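Local coordinates for lipolytic protein G-D-S-L family (Veillonella parvula DSM 2008, PDB 4RW0) that probably hydrolyses ester bonds of lipid or other acyl substrates, like other GDSL-type esterases and lipases, at residues A[5-10]-A[39-44]; A[46-51]-A[86-91]; A[78-83]-A[118-123]; A[112-117]-A[158-163]. All coordinates share one frame; numbering follows the deposited sequence. Where two conformers were deposited one is given.

Interaction 1 of 4, residues A[5-10]-A[39-44]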
# COMPACT_ATOMS: atom_id res chain seq x y z
N GLU A 5 2.02 -5.62 16.30
CA GLU A 5 1.81 -4.30 15.65
C GLU A 5 2.13 -4.26 14.18
O GLU A 5 3.22 -4.62 13.74
CB GLU A 5 2.62 -3.23 16.45
CG GLU A 5 2.65 -1.82 15.86
CD GLU A 5 3.30 -0.75 16.78
OE1 GLU A 5 4.51 -0.41 16.54
OE2 GLU A 5 2.60 -0.24 17.72
N ILE A 6 1.18 -3.80 13.39
CA ILE A 6 1.38 -3.46 12.02
C ILE A 6 1.07 -1.99 11.79
O ILE A 6 -0.06 -1.51 12.07
CB ILE A 6 0.55 -4.34 11.09
CG1 ILE A 6 0.91 -5.80 11.39
CG2 ILE A 6 0.78 -3.95 9.66
CD1 ILE A 6 0.42 -6.79 10.34
N ILE A 7 2.09 -1.26 11.33
CA ILE A 7 2.07 0.21 11.11
C ILE A 7 1.93 0.38 9.59
O ILE A 7 2.73 -0.19 8.85
CB ILE A 7 3.42 0.84 11.53
CG1 ILE A 7 3.68 0.62 12.98
CG2 ILE A 7 3.39 2.33 11.32
CD1 ILE A 7 2.58 1.17 13.89
N CYS A 8 0.89 1.09 9.12
CA CYS A 8 0.63 1.27 7.71
C CYS A 8 0.83 2.70 7.24
O CYS A 8 0.17 3.65 7.73
CB CYS A 8 -0.81 0.82 7.31
SG CYS A 8 -1.17 -0.85 7.98
N PHE A 9 1.68 2.86 6.22
CA PHE A 9 1.91 4.16 5.57
C PHE A 9 1.51 4.10 4.11
O PHE A 9 1.62 3.03 3.45
CB PHE A 9 3.42 4.47 5.59
CG PHE A 9 3.99 4.69 6.97
CD1 PHE A 9 3.86 5.86 7.60
CD2 PHE A 9 4.61 3.66 7.64
CE1 PHE A 9 4.37 6.07 8.89
CE2 PHE A 9 5.16 3.85 8.88
CZ PHE A 9 5.03 5.06 9.53
N GLY A 10 1.10 5.27 3.62
CA GLY A 10 0.72 5.48 2.24
C GLY A 10 -0.15 6.69 2.01
O GLY A 10 -0.15 7.62 2.80
N THR A 39 -2.28 0.26 12.86
CA THR A 39 -2.39 1.70 12.96
C THR A 39 -2.19 2.31 11.59
O THR A 39 -1.19 2.05 10.90
CB THR A 39 -1.38 2.27 13.97
OG1 THR A 39 -1.53 1.58 15.18
CG2 THR A 39 -1.61 3.75 14.17
N ASN A 40 -3.14 3.15 11.17
CA ASN A 40 -3.12 3.76 9.86
C ASN A 40 -2.48 5.14 9.85
O ASN A 40 -3.04 6.04 10.37
CB ASN A 40 -4.52 3.85 9.32
CG ASN A 40 -4.58 3.88 7.80
OD1 ASN A 40 -3.71 4.43 7.12
ND2 ASN A 40 -5.70 3.30 7.24
N TYR A 41 -1.33 5.28 9.23
CA TYR A 41 -0.63 6.57 9.03
C TYR A 41 -0.81 7.10 7.63
O TYR A 41 -0.15 8.05 7.17
CB TYR A 41 0.86 6.40 9.37
CG TYR A 41 1.19 6.25 10.79
CD1 TYR A 41 1.02 5.05 11.44
CD2 TYR A 41 1.72 7.32 11.53
CE1 TYR A 41 1.31 4.91 12.78
CE2 TYR A 41 2.04 7.19 12.90
CZ TYR A 41 1.85 5.99 13.51
OH TYR A 41 2.05 5.77 14.83
N GLY A 42 -1.77 6.53 6.88
CA GLY A 42 -2.00 6.95 5.56
C GLY A 42 -2.42 8.40 5.53
O GLY A 42 -3.15 8.87 6.42
N GLU A 43 -2.14 9.07 4.43
CA GLU A 43 -2.42 10.52 4.36
C GLU A 43 -2.89 10.84 2.96
O GLU A 43 -2.22 10.58 1.96
CB GLU A 43 -1.16 11.32 4.69
CG GLU A 43 -1.30 12.83 4.52
CD GLU A 43 0.10 13.52 4.49
OE1 GLU A 43 1.01 13.16 5.29
OE2 GLU A 43 0.33 14.39 3.60
N ASP A 44 -4.06 11.44 2.88
CA ASP A 44 -4.61 11.77 1.61
C ASP A 44 -3.74 12.78 0.86
O ASP A 44 -3.26 13.72 1.43
CB ASP A 44 -6.01 12.41 1.76
CG ASP A 44 -7.08 11.43 2.30
OD1 ASP A 44 -6.84 10.22 2.39
OD2 ASP A 44 -8.22 11.89 2.63
O HOH W 1 1.74 8.07 5.02
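Parallel beta pairing between the outermost strand 36-40 and its neighbour 4-10 brings Ile6, Ile7 and Cys8 against Thr39, Asn40 and Tyr41. Thr39 N donates to Ile6 O and Cys8 N to Thr39 O, both at 2.9 Å, and Tyr41 N closes on Cys8 O at 2.7 Å. Ile7 and Thr39 share one face of the sheet, their side chains running alongside each other. In the alpha/beta fold of SGNH hydrolases this is the edge of the central parallel sheet, and helix 48-59 covers the face that carries Ile7. Tyr41 has CG beside its own backbone N (chi1 -72°), which lays the ring back over strand 4-10: Ile7 CG2 is 3.6 Å from Tyr41 CD1, and Phe9 CD1 is 3.5 Å from Tyr41 CB. The two rings meet obliquely, their planes 35° apart, while Trp58 packs edge-to-face with Tyr41. Exchanging Tyr41 for an alanine would probably open a gap beside Ile7 and Phe9 and leave Trp58 without its aromatic mate. Further along the chain, Asn40 OD1 accepts from Gly42 N at 2.9 Å in an Asx turn, and Glu43 N reaches Gly10 O at 3.0 Å.

Interaction 2 of 4, residues A[46-51]-A[86-91]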
# COMPACT_ATOMS: atom_id res chain seq x y z
N CYS A 46 -0.85 12.23 -0.37
CA CYS A 46 0.58 12.04 -0.08
C CYS A 46 1.43 11.60 -1.29
O CYS A 46 1.03 10.73 -2.09
CB CYS A 46 0.73 10.96 1.00
SG CYS A 46 2.30 10.97 1.86
N SER A 47 2.61 12.19 -1.42
CA SER A 47 3.61 11.72 -2.40
C SER A 47 4.58 10.71 -1.75
O SER A 47 4.56 10.54 -0.53
CB SER A 47 4.45 12.91 -2.92
OG SER A 47 5.21 13.48 -1.82
N VAL A 48 5.42 10.04 -2.56
CA VAL A 48 6.32 9.03 -2.01
C VAL A 48 7.34 9.73 -1.08
O VAL A 48 7.55 9.27 0.01
CB VAL A 48 7.11 8.25 -3.07
CG1 VAL A 48 7.87 7.16 -2.35
CG2 VAL A 48 6.21 7.60 -4.04
N GLN A 49 7.80 10.92 -1.45
CA GLN A 49 8.72 11.62 -0.53
C GLN A 49 7.99 12.09 0.72
O GLN A 49 8.55 12.07 1.81
CB GLN A 49 9.38 12.82 -1.23
CG GLN A 49 10.42 13.54 -0.33
CD GLN A 49 11.66 12.69 -0.08
OE1 GLN A 49 12.31 12.20 -1.00
NE2 GLN A 49 11.94 12.44 1.17
N GLY A 50 6.78 12.57 0.58
CA GLY A 50 5.97 12.87 1.78
C GLY A 50 5.78 11.69 2.73
O GLY A 50 5.83 11.79 3.98
N MSE A 51 5.63 10.51 2.17
CA MSE A 51 5.54 9.28 3.01
C MSE A 51 6.84 9.03 3.78
O MSE A 51 6.82 8.58 4.87
CB MSE A 51 5.20 8.04 2.16
CG MSE A 51 5.10 6.76 3.00
SE MSE A 51 4.52 5.14 1.96
CE MSE A 51 6.22 4.85 1.03
N THR A 86 11.23 5.45 -12.80
CA THR A 86 12.54 5.44 -12.15
C THR A 86 12.54 6.27 -10.84
O THR A 86 13.02 5.80 -9.80
CB THR A 86 13.65 5.88 -13.12
OG1 THR A 86 13.69 4.93 -14.21
CG2 THR A 86 14.98 5.89 -12.38
N TYR A 87 11.98 7.47 -10.89
CA TYR A 87 11.89 8.31 -9.72
C TYR A 87 11.05 7.59 -8.60
O TYR A 87 11.46 7.50 -7.41
CB TYR A 87 11.31 9.67 -10.05
CG TYR A 87 11.00 10.42 -8.77
CD1 TYR A 87 12.03 11.01 -8.01
CD2 TYR A 87 9.71 10.46 -8.26
CE1 TYR A 87 11.76 11.66 -6.81
CE2 TYR A 87 9.42 11.10 -7.06
CZ TYR A 87 10.44 11.70 -6.34
OH TYR A 87 10.17 12.28 -5.09
N VAL A 88 9.87 7.10 -9.01
CA VAL A 88 8.93 6.48 -8.07
C VAL A 88 9.52 5.28 -7.42
O VAL A 88 9.55 5.17 -6.17
CB VAL A 88 7.56 6.23 -8.73
CG1 VAL A 88 6.63 5.51 -7.76
CG2 VAL A 88 6.95 7.55 -9.08
N TYR A 89 10.11 4.40 -8.25
CA TYR A 89 10.75 3.22 -7.71
C TYR A 89 11.92 3.52 -6.77
O TYR A 89 12.00 2.92 -5.69
CB TYR A 89 11.18 2.24 -8.84
CG TYR A 89 12.09 1.11 -8.37
CD1 TYR A 89 11.59 0.05 -7.65
CD2 TYR A 89 13.45 1.09 -8.70
CE1 TYR A 89 12.39 -0.94 -7.21
CE2 TYR A 89 14.27 0.08 -8.26
CZ TYR A 89 13.73 -0.91 -7.52
OH TYR A 89 14.49 -1.93 -7.07
N LYS A 90 12.79 4.42 -7.16
CA LYS A 90 13.97 4.75 -6.35
C LYS A 90 13.58 5.31 -5.00
O LYS A 90 14.20 5.00 -3.95
CB LYS A 90 14.84 5.83 -7.05
CG LYS A 90 16.06 5.33 -7.83
CD LYS A 90 15.97 3.88 -8.33
CE LYS A 90 16.69 3.66 -9.67
NZ LYS A 90 17.93 4.49 -9.85
N THR A 91 12.55 6.16 -5.00
CA THR A 91 12.14 6.82 -3.76
C THR A 91 11.47 5.78 -2.86
O THR A 91 11.67 5.81 -1.63
CB THR A 91 11.28 7.99 -4.09
OG1 THR A 91 11.90 8.77 -5.12
CG2 THR A 91 10.95 8.77 -2.90
O HOH W 2 7.67 12.17 -4.04
O HOH W 3 12.21 12.95 -3.48
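Val48 and Thr91 meet at a slant, methyl against methyl, with Val48 CG1 3.5 Å from Thr91 CG2; on its other branch Val48 CG2 faces Val88 CG1 at 4.3 Å. In both Val48 and Thr91 the touching methyl lies opposite the backbone N (chi1 -174° for Val48), while the hydroxyl of Thr91 turns back to its own helix, where OG1 donates to Tyr87 O over 2.7 Å. That carbonyl also accepts from Thr91 N, the two donors arriving from opposite faces of its plane, and Thr91 OG1 lies over the rim of one face of the Tyr87 ring. Gln49 crosses Thr91 at roughly a right angle. Its polar groups join Tyr87 through water: one molecule accepts from Gln49 N, another donates to Gln49 OE1 at 2.6 Å, and both lie in the ring plane, 2.7 Å from Tyr87 OH. A glycine in place of Thr91 would probably open a gap against Val48 CG1 and leave Tyr87 O with one donor fewer. Ser47 caps helix 48-59, its OG accepting from Gly50 N at 3.0 Å. The first turn of that helix packs against the early turns of helix 85-100, with Asp78 of helix 76-80 bonded to Val48 N and Val127 of helix 120-138 touching Val88.

Interaction 3 of 4, residues A[78-83]-A[118-123]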
# COMPACT_ATOMS: atom_id res chain seq x y z
N ASP A 78 2.40 10.79 -7.43
CA ASP A 78 3.60 11.15 -8.19
C ASP A 78 3.38 10.84 -9.67
O ASP A 78 3.66 11.69 -10.51
CB ASP A 78 4.80 10.39 -7.71
CG ASP A 78 5.16 10.74 -6.24
OD1 ASP A 78 4.60 10.15 -5.27
OD2 ASP A 78 5.99 11.63 -6.07
N ILE A 79 2.81 9.67 -9.96
CA ILE A 79 2.54 9.29 -11.33
C ILE A 79 1.52 10.21 -11.95
O ILE A 79 1.69 10.69 -13.11
CB ILE A 79 2.19 7.84 -11.40
CG1 ILE A 79 3.39 7.02 -10.99
CG2 ILE A 79 1.71 7.43 -12.80
CD1 ILE A 79 3.04 5.55 -10.76
N LEU A 80 0.47 10.56 -11.20
CA LEU A 80 -0.49 11.50 -11.73
C LEU A 80 0.12 12.88 -12.02
O LEU A 80 -0.34 13.59 -12.86
CB LEU A 80 -1.66 11.70 -10.81
CG LEU A 80 -2.59 10.49 -10.71
CD1 LEU A 80 -3.53 10.74 -9.54
CD2 LEU A 80 -3.38 10.28 -11.99
N GLN A 81 1.13 13.26 -11.28
CA GLN A 81 1.78 14.53 -11.50
C GLN A 81 2.90 14.47 -12.52
O GLN A 81 3.55 15.44 -12.74
CB GLN A 81 2.29 15.08 -10.18
CG GLN A 81 1.13 15.65 -9.38
CD GLN A 81 1.48 15.93 -7.94
OE1 GLN A 81 2.60 15.66 -7.49
NE2 GLN A 81 0.51 16.47 -7.20
N GLY A 82 3.16 13.32 -13.12
CA GLY A 82 4.09 13.28 -14.20
C GLY A 82 5.41 12.64 -13.92
O GLY A 82 6.19 12.54 -14.83
N ARG A 83 5.69 12.15 -12.70
CA ARG A 83 6.99 11.56 -12.45
C ARG A 83 7.11 10.23 -13.13
O ARG A 83 6.11 9.51 -13.31
CB ARG A 83 7.31 11.43 -10.96
CG ARG A 83 6.96 12.61 -10.04
CD ARG A 83 7.63 13.88 -10.46
NE ARG A 83 9.09 13.71 -10.60
CZ ARG A 83 10.02 14.01 -9.68
NH1 ARG A 83 11.30 13.81 -9.97
NH2 ARG A 83 9.70 14.49 -8.48
N ASP A 118 -3.59 3.22 -21.07
CA ASP A 118 -2.52 3.12 -22.10
C ASP A 118 -1.43 4.13 -21.95
O ASP A 118 -0.50 4.12 -22.76
CB ASP A 118 -3.07 3.34 -23.53
CG ASP A 118 -4.05 2.28 -23.93
OD1 ASP A 118 -3.87 1.12 -23.50
OD2 ASP A 118 -5.00 2.62 -24.67
N GLY A 119 -1.55 5.03 -20.97
CA GLY A 119 -0.53 6.05 -20.68
C GLY A 119 0.03 5.92 -19.25
O GLY A 119 0.92 5.12 -18.99
N LEU A 120 -0.55 6.67 -18.32
CA LEU A 120 -0.08 6.64 -16.93
C LEU A 120 -0.05 5.26 -16.27
O LEU A 120 0.84 4.96 -15.46
CB LEU A 120 -0.88 7.61 -16.08
CG LEU A 120 -0.67 9.04 -16.49
CD1 LEU A 120 -1.46 9.93 -15.58
CD2 LEU A 120 0.81 9.40 -16.47
N ASP A 121 -1.00 4.39 -16.61
CA ASP A 121 -0.99 3.10 -15.96
C ASP A 121 0.20 2.26 -16.28
O ASP A 121 0.53 1.30 -15.54
CB ASP A 121 -2.24 2.27 -16.31
CG ASP A 121 -2.43 1.10 -15.35
OD1 ASP A 121 -2.54 1.38 -14.11
OD2 ASP A 121 -2.35 -0.07 -15.80
N LEU A 122 0.82 2.54 -17.43
CA LEU A 122 2.04 1.81 -17.78
C LEU A 122 3.20 2.14 -16.81
O LEU A 122 4.03 1.27 -16.50
CB LEU A 122 2.48 2.07 -19.23
CG LEU A 122 1.42 1.86 -20.33
CD1 LEU A 122 1.98 2.21 -21.71
CD2 LEU A 122 0.95 0.42 -20.32
N VAL A 123 3.22 3.37 -16.31
CA VAL A 123 4.24 3.76 -15.31
C VAL A 123 4.03 2.95 -14.02
O VAL A 123 4.98 2.35 -13.44
CB VAL A 123 4.17 5.24 -15.01
CG1 VAL A 123 5.29 5.63 -14.06
CG2 VAL A 123 4.25 6.08 -16.28
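Ile79 carries CG2 opposite its backbone N and CG1 beside it (chi1 -65°), a fork that engages Leu120 and Val123 together. Its CG2 lies 4.2 Å from Leu120 CB and also approaches Leu120 O at 3.7 Å, whereas its CG1 is 3.9 Å from Val123 CG1. Val123 turns that methyl away from its own N (chi1 -176°), and the two side chains slide past each other in opposite directions. Leu120 reaches back over the end of the short helix: Leu120 CD2 is 3.7 Å from Ile79 O, and Leu120 CD1 meets Leu80 CD2 at 4.1 Å, the two leucines crossing at about a right angle. The side chains that meet are apolar, some of them resting on backbone carbonyls, and no hydrogen bond passes from one segment to the other. A Schellman motif ends the helix here. Gly82, with positive phi, lets Gly82 N return to Ile79 O at 3.0 Å and Arg83 N to Asp78 O, so the carbonyl beneath Leu120 CD2 already has a donor. The end of helix 76-80 lies against the first turn of helix 120-138, with Val88 of helix 85-100 touching Ile79, Ser85 touching Val123, and Ile113, from the loop that leads into helix 120-138, packing on both Ile79 and Leu80.

Interaction 4 of 4, residues A[112-117]-A[158-163]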
# COMPACT_ATOMS: atom_id res chain seq x y z
N GLN A 112 -4.43 0.28 -10.32
CA GLN A 112 -4.33 0.92 -11.62
C GLN A 112 -4.84 2.34 -11.70
O GLN A 112 -5.70 2.76 -10.94
CB GLN A 112 -5.07 0.05 -12.65
CG GLN A 112 -6.59 0.20 -12.60
CD GLN A 112 -7.30 -1.07 -13.09
OE1 GLN A 112 -7.09 -2.16 -12.55
NE2 GLN A 112 -8.18 -0.92 -14.06
N ILE A 113 -4.30 3.07 -12.66
CA ILE A 113 -4.80 4.39 -13.00
C ILE A 113 -5.83 4.16 -14.14
O ILE A 113 -5.47 4.04 -15.33
CB ILE A 113 -3.63 5.35 -13.37
CG1 ILE A 113 -2.74 5.53 -12.11
CG2 ILE A 113 -4.21 6.70 -13.81
CD1 ILE A 113 -1.72 6.59 -12.22
N ASP A 114 -7.09 4.06 -13.72
CA ASP A 114 -8.20 3.60 -14.57
C ASP A 114 -8.61 4.62 -15.62
O ASP A 114 -9.29 4.30 -16.55
CB ASP A 114 -9.45 3.24 -13.72
CG ASP A 114 -10.41 2.27 -14.45
OD1 ASP A 114 -9.89 1.31 -15.08
OD2 ASP A 114 -11.67 2.46 -14.39
N SER A 115 -8.24 5.86 -15.45
CA SER A 115 -8.51 6.87 -16.45
C SER A 115 -7.52 6.88 -17.61
O SER A 115 -7.71 7.67 -18.50
CB SER A 115 -8.36 8.27 -15.79
OG SER A 115 -7.08 8.31 -15.18
N ASP A 116 -6.42 6.13 -17.55
CA ASP A 116 -5.38 6.20 -18.58
C ASP A 116 -4.63 4.87 -18.68
O ASP A 116 -3.42 4.76 -18.39
CB ASP A 116 -4.41 7.37 -18.25
CG ASP A 116 -3.53 7.76 -19.44
OD1 ASP A 116 -3.85 7.41 -20.59
OD2 ASP A 116 -2.50 8.41 -19.21
N MSE A 117 -5.36 3.83 -19.06
CA MSE A 117 -4.81 2.51 -19.05
C MSE A 117 -3.70 2.32 -20.09
O MSE A 117 -2.92 1.38 -19.97
CB MSE A 117 -5.94 1.48 -19.17
CG MSE A 117 -6.88 1.48 -17.92
SE MSE A 117 -5.84 0.99 -16.30
CE MSE A 117 -5.74 -0.95 -16.47
N ILE A 158 -17.86 -3.91 -10.23
CA ILE A 158 -17.81 -2.48 -10.03
C ILE A 158 -16.90 -2.20 -8.82
O ILE A 158 -17.33 -2.36 -7.65
CB ILE A 158 -19.24 -2.04 -9.74
CG1 ILE A 158 -20.18 -2.45 -10.90
CG2 ILE A 158 -19.34 -0.53 -9.53
CD1 ILE A 158 -19.75 -1.93 -12.25
N VAL A 159 -15.63 -1.88 -9.07
CA VAL A 159 -14.68 -1.72 -7.94
C VAL A 159 -14.05 -0.30 -7.77
O VAL A 159 -13.50 -0.03 -6.72
CB VAL A 159 -13.57 -2.75 -7.98
CG1 VAL A 159 -14.12 -4.17 -7.73
CG2 VAL A 159 -12.83 -2.71 -9.28
N PHE A 160 -14.10 0.55 -8.79
CA PHE A 160 -13.53 1.92 -8.77
C PHE A 160 -14.61 2.98 -8.71
O PHE A 160 -15.62 2.91 -9.41
CB PHE A 160 -12.57 2.16 -9.94
CG PHE A 160 -11.29 1.36 -9.85
CD1 PHE A 160 -10.30 1.71 -8.95
CD2 PHE A 160 -11.06 0.30 -10.68
CE1 PHE A 160 -9.09 0.98 -8.83
CE2 PHE A 160 -9.88 -0.42 -10.59
CZ PHE A 160 -8.91 -0.11 -9.66
N ALA A 161 -14.43 3.95 -7.79
CA ALA A 161 -15.32 5.12 -7.71
C ALA A 161 -14.96 6.33 -8.60
O ALA A 161 -15.70 7.30 -8.69
CB ALA A 161 -15.45 5.60 -6.29
N GLY A 162 -13.79 6.27 -9.20
CA GLY A 162 -13.20 7.31 -9.99
C GLY A 162 -11.93 6.81 -10.69
O GLY A 162 -11.64 5.61 -10.76
N GLU A 163 -11.14 7.75 -11.12
CA GLU A 163 -9.90 7.42 -11.82
C GLU A 163 -8.92 6.60 -11.04
O GLU A 163 -8.18 5.84 -11.65
CB GLU A 163 -9.25 8.70 -12.39
CG GLU A 163 -8.93 9.74 -11.38
CD GLU A 163 -7.91 10.78 -11.89
OE1 GLU A 163 -7.42 11.61 -11.06
OE2 GLU A 163 -7.52 10.70 -13.08
O HOH W 4 -13.09 4.26 -12.91
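Asp114 and Ser115 grip Glu163 at two points. Asp114 N donates to Glu163 O at 2.9 Å, and Ser115 OG donates to Glu163 OE2 in a longer bond of 3.2 Å that meets the carboxylate on its anti side. Glu163 CG sits between its backbone N and carbonyl carbon (chi1 58°), and the chain then runs out extended to place OE2 by the serine; Ser115 CB packs against Glu163 CB at 3.5 Å. On the other flank Phe160 lies against the Gln112 amide, Gln112 CD being 3.7 Å from Phe160 CE2, with amide and ring planes 49° apart. Around these pairs, Gln112 NE2 donates to Asp114 OD1 at 3.0 Å from above the carboxylate plane, which ties down the amide that packs on Phe160. A water gives hydrogen bonds to both Asp114 OD2 and Gly162 O, adding a solvent bridge. Further out, Tyr146 and Phe150 of helix 145-154 touch the Gln112 side chain, and Asp121 accepts from Ile113 N. Ile113 to Asp116 form a type I beta turn. This is loop-to-loop packing at the rim of an alpha/beta fold, between the connection after strand 104-108 and the one between helices 145-154 and 168-182.

In the fold
Interactions 1 to 4 all fall within the one GDSL family region. Interaction 1, at the sheet edge, closes along the chain before the others open; interactions 2 and 3 alternate their segments, as do 3 and 4. The centres of 1 and 2 lie about 16 Å apart, and Met51 in the first turn of helix 48-59 packs on Phe9 and Gly10. Interactions 2 and 3, with centres about 13 Å apart, touch where Asp78 of segment 78-83 meets the start of helix 48-59. Another 13 Å between centres leads to interaction 4, joined to interaction 3 because segments 112-117 and 118-123 are consecutive in the chain. A continuous series of contacts thus runs from the central sheet through its flanking helices to the peripheral loops, linking distant parts of the alpha/beta fold.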